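Side-chain contacts in cystathionine beta-lyase family protein, YNBB B.subtilis ortholog (Clostridium acetobutylicum, PDB 3HVY), which is a putative PLP-dependent carbon-sulfur lyase of the methionine gamma-lyase family, probably acting on sulfur-containing amino acids and possibly involved in aluminium resistance: residues E201-I206 with V213-D218; K153-D156 with V162-N165. One frame throughout, in Å; residues are numbered along the deposited sequence.

Interaction 1 of 2, residues E201-I206 with V213-D218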
# COMPACT_ATOMS: atom_id res chain seq x y z
N GLU D 201 27.98 1.01 -33.79
CA GLU D 201 29.03 0.50 -34.67
C GLU D 201 29.39 -0.95 -34.39
O GLU D 201 29.68 -1.70 -35.30
CB GLU D 201 30.28 1.36 -34.58
CG GLU D 201 30.05 2.72 -35.15
CD GLU D 201 29.54 2.66 -36.61
OE1 GLU D 201 30.20 1.97 -37.44
OE2 GLU D 201 28.47 3.28 -36.92
N ILE D 202 29.40 -1.34 -33.12
CA ILE D 202 29.62 -2.71 -32.75
C ILE D 202 28.54 -3.58 -33.40
O ILE D 202 28.83 -4.65 -33.99
CB ILE D 202 29.60 -2.85 -31.21
CG1 ILE D 202 30.89 -2.23 -30.63
CG2 ILE D 202 29.47 -4.30 -30.78
CD1 ILE D 202 30.82 -1.85 -29.13
N ILE D 203 27.30 -3.12 -33.33
CA ILE D 203 26.18 -3.93 -33.83
C ILE D 203 26.24 -4.01 -35.35
O ILE D 203 26.08 -5.08 -35.91
CB ILE D 203 24.81 -3.42 -33.33
CG1 ILE D 203 24.75 -3.58 -31.81
CG2 ILE D 203 23.69 -4.21 -34.00
CD1 ILE D 203 23.44 -3.15 -31.11
N LYS D 204 26.51 -2.87 -35.98
CA LYS D 204 26.67 -2.79 -37.44
C LYS D 204 27.75 -3.75 -37.88
O LYS D 204 27.60 -4.43 -38.89
CB LYS D 204 26.98 -1.33 -37.82
CG LYS D 204 26.81 -0.98 -39.25
CD LYS D 204 26.80 0.53 -39.52
CE LYS D 204 26.94 0.74 -41.08
NZ LYS D 204 26.76 2.15 -41.57
N SER D 205 28.84 -3.87 -37.13
CA SER D 205 29.86 -4.86 -37.47
C SER D 205 29.38 -6.28 -37.31
O SER D 205 29.72 -7.14 -38.12
CB SER D 205 31.11 -4.73 -36.60
OG SER D 205 31.79 -3.54 -36.92
N ILE D 206 28.66 -6.56 -36.22
CA ILE D 206 28.10 -7.88 -36.02
C ILE D 206 27.19 -8.22 -37.21
O ILE D 206 27.27 -9.32 -37.75
CB ILE D 206 27.35 -8.00 -34.67
CG1 ILE D 206 28.35 -8.00 -33.51
CG2 ILE D 206 26.44 -9.29 -34.58
CD1 ILE D 206 27.71 -7.63 -32.19
N VAL D 213 22.04 -13.69 -34.67
CA VAL D 213 22.52 -13.73 -33.28
C VAL D 213 21.79 -12.64 -32.47
O VAL D 213 21.62 -11.53 -32.94
CB VAL D 213 24.08 -13.60 -33.21
CG1 VAL D 213 24.55 -12.24 -33.81
CG2 VAL D 213 24.58 -13.79 -31.80
N ILE D 214 21.33 -13.00 -31.27
CA ILE D 214 20.65 -12.04 -30.41
C ILE D 214 21.63 -11.05 -29.82
O ILE D 214 22.58 -11.42 -29.16
CB ILE D 214 19.87 -12.78 -29.25
CG1 ILE D 214 18.94 -13.85 -29.87
CG2 ILE D 214 19.15 -11.76 -28.36
CD1 ILE D 214 18.26 -14.83 -28.88
N VAL D 215 21.42 -9.77 -30.04
CA VAL D 215 22.24 -8.77 -29.39
C VAL D 215 21.50 -8.21 -28.16
O VAL D 215 20.47 -7.52 -28.28
CB VAL D 215 22.66 -7.68 -30.35
CG1 VAL D 215 23.32 -6.53 -29.57
CG2 VAL D 215 23.56 -8.26 -31.44
N PHE D 216 22.02 -8.58 -26.99
CA PHE D 216 21.53 -8.17 -25.69
C PHE D 216 22.40 -7.09 -25.10
O PHE D 216 23.64 -7.22 -25.08
CB PHE D 216 21.49 -9.36 -24.71
CG PHE D 216 21.18 -8.95 -23.29
CD1 PHE D 216 19.91 -8.47 -22.95
CD2 PHE D 216 22.12 -9.03 -22.32
CE1 PHE D 216 19.64 -8.06 -21.63
CE2 PHE D 216 21.83 -8.63 -21.03
CZ PHE D 216 20.59 -8.13 -20.71
N VAL D 217 21.77 -5.99 -24.66
CA VAL D 217 22.51 -4.91 -23.91
C VAL D 217 21.96 -4.70 -22.48
O VAL D 217 20.78 -4.41 -22.30
CB VAL D 217 22.48 -3.58 -24.66
CG1 VAL D 217 23.37 -2.47 -24.02
CG2 VAL D 217 22.89 -3.81 -26.12
N ASP D 218 22.81 -4.89 -21.49
CA ASP D 218 22.55 -4.51 -20.10
C ASP D 218 22.54 -2.99 -20.10
O ASP D 218 23.59 -2.37 -20.30
CB ASP D 218 23.68 -5.06 -19.24
CG ASP D 218 23.64 -4.57 -17.80
OD1 ASP D 218 22.78 -3.71 -17.49
OD2 ASP D 218 24.51 -5.03 -16.99
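I203 and V215 meet methyl to methyl: I203 CD1 rests 3.7 Å from V215 CG1, and CG1 of the same isoleucine follows at 4.0 Å. The isoleucine reaches that far because CD1 is anti to CA (chi2 -179°), which carries it out from the helix toward the strand. One helical turn on, I206 works with both branches. Its CG2 lies 3.6 Å from V213 CG1, the two side chains crossing at nearly a right angle, while its CD1 makes a looser approach to V215 CG2 at 4.3 Å. V215 thus offers one methyl to each isoleucine. All four side chains are buried and the contact is wholly apolar. The second shell holds the strand and its lead-in: V213 N bonds to N210 OD1, V213 O is hydrogen-bonded by R207 NH1, and V215 N bonds to D236 OD2. At the far end of the strand, D218 OD2 is hydrogen-bonded to the pyridine N1 of the PLP-lysine at position 244, as in other fold-type I PLP enzymes. The contact belongs to the beta-alpha-beta unit of strand 177-183, helix 196-207 and strand 214-218; I180 touches I206 and V213, and I182 touches V215, while F216 packs on helix 101-111.

Interaction 2 of 2, residues K153-D156 with V162-N165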
# COMPACT_ATOMS: atom_id res chain seq x y z
N LYS D 153 31.65 -17.68 -23.72
CA LYS D 153 32.90 -17.12 -24.21
C LYS D 153 32.92 -15.67 -23.80
O LYS D 153 31.87 -15.02 -23.77
CB LYS D 153 33.06 -17.21 -25.73
CG LYS D 153 33.25 -18.58 -26.23
CD LYS D 153 33.27 -18.71 -27.77
CE LYS D 153 33.89 -20.07 -28.18
NZ LYS D 153 33.88 -20.38 -29.65
N MSE D 154 34.12 -15.14 -23.58
CA MSE D 154 34.28 -13.76 -23.25
C MSE D 154 35.43 -13.14 -24.04
O MSE D 154 36.52 -13.72 -24.14
CB MSE D 154 34.46 -13.66 -21.75
CG MSE D 154 34.46 -12.25 -21.31
SE MSE D 154 36.20 -11.88 -20.66
CE MSE D 154 35.45 -12.59 -19.03
N VAL D 155 35.17 -11.99 -24.66
CA VAL D 155 36.17 -11.34 -25.52
C VAL D 155 36.69 -10.16 -24.71
O VAL D 155 35.95 -9.23 -24.38
CB VAL D 155 35.61 -10.89 -26.91
CG1 VAL D 155 36.73 -10.29 -27.82
CG2 VAL D 155 34.87 -12.05 -27.67
N ASP D 156 37.98 -10.22 -24.37
CA ASP D 156 38.62 -9.13 -23.67
C ASP D 156 38.69 -7.90 -24.55
O ASP D 156 38.77 -7.97 -25.80
CB ASP D 156 40.04 -9.52 -23.26
CG ASP D 156 40.06 -10.29 -21.99
OD1 ASP D 156 39.47 -9.79 -21.00
OD2 ASP D 156 40.63 -11.39 -22.02
N VAL D 162 36.27 -2.54 -27.53
CA VAL D 162 35.73 -3.83 -27.92
C VAL D 162 36.51 -4.34 -29.14
O VAL D 162 36.69 -3.62 -30.12
CB VAL D 162 34.25 -3.72 -28.25
CG1 VAL D 162 33.76 -4.99 -28.91
CG2 VAL D 162 33.47 -3.40 -26.95
N ASP D 163 36.98 -5.59 -29.05
CA ASP D 163 37.79 -6.22 -30.08
C ASP D 163 36.86 -6.82 -31.12
O ASP D 163 36.62 -8.04 -31.18
CB ASP D 163 38.66 -7.30 -29.45
CG ASP D 163 39.63 -7.92 -30.42
OD1 ASP D 163 39.66 -7.54 -31.63
OD2 ASP D 163 40.35 -8.84 -29.97
N ILE D 164 36.33 -5.93 -31.93
CA ILE D 164 35.35 -6.27 -32.91
C ILE D 164 35.85 -7.31 -33.91
O ILE D 164 35.08 -8.13 -34.37
CB ILE D 164 34.81 -4.97 -33.59
CG1 ILE D 164 33.38 -5.17 -34.10
CG2 ILE D 164 35.72 -4.56 -34.71
CD1 ILE D 164 32.39 -5.81 -33.10
N ASN D 165 37.15 -7.33 -34.20
CA ASN D 165 37.65 -8.35 -35.09
C ASN D 165 37.62 -9.76 -34.50
O ASN D 165 37.36 -10.71 -35.21
CB ASN D 165 39.06 -8.03 -35.59
CG ASN D 165 39.07 -6.90 -36.64
OD1 ASN D 165 38.03 -6.48 -37.17
ND2 ASN D 165 40.27 -6.39 -36.92
O HOH W 1 36.13 -6.83 -26.81
O HOH W 2 40.37 -9.55 -27.24
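V155 and D163 face each other with their CA atoms 7.0 Å apart, where the chain leaves edge strand 151-154 and returns to start helix 164-173, D163 being the centre of an inverse gamma turn (phi -85°, psi 76°). This is a strand-to-helix connection closed by an N-cap: D163 occupies the position just before the helix, and its side chain caps a backbone N a little further on. Direct contact between the segments is slight. V155 CG1 lies 3.9 Å from D163 CB, the two side chains crossing at about a right angle, and D156 O comes within 3.7 Å of the same CB. The valine methyl therefore meets the aliphatic base of the aspartate, while the carboxylate is turned to the helix start, with CG anti to the backbone N (chi1 -174°); OD2 hydrogen-bonds to T166 OG1. Two waters do the polar bridging, both through D156 O. Water 1 accepts from D163 N at 2.7 Å and donates only weakly to D156 O, while water 2 links the same carbonyl to the D163 carboxylate. Both the backbone and the side chain of D163 are thus tied through water to one carbonyl, whereas the carboxylate of D156 itself belongs to an exposed side chain whose CB points away from 162-165. Behind the contact, V155 packs on M120 of strand 118-121 and is joined by backbone hydrogen bonds to S121 and G124. K153 forms salt bridges with E170 and D174. The second bridge is the shorter on the D156 side: water 2 donates to D156 O at 2.7 Å and to D163 OD2 at 2.8 Å.

In the fold
Interaction 1 is core and interaction 2 lies nearer the surface, at the edge of the same seven-stranded mixed sheet: strand 214-218 runs inside it, whereas strand 151-154 is an outermost strand within this chain. Their chemistry follows that placing. Aliphatic side chains alone join helix and strand in 201-206 with 213-218; in 153-156 with 162-165 a small apolar touch is supplemented by water bridges and a capping carboxylate. The centres lie 12 Å apart, and helix 196-207 connects them directly: S205 CB is 3.4 Å from I164 CG1, and I202 CD1 is 3.8 Å from V162 CG2. That helix therefore packs on strand 214-218 and the residue before it through I203 and I206, and on the start of helix 164-173 through I202 and S205.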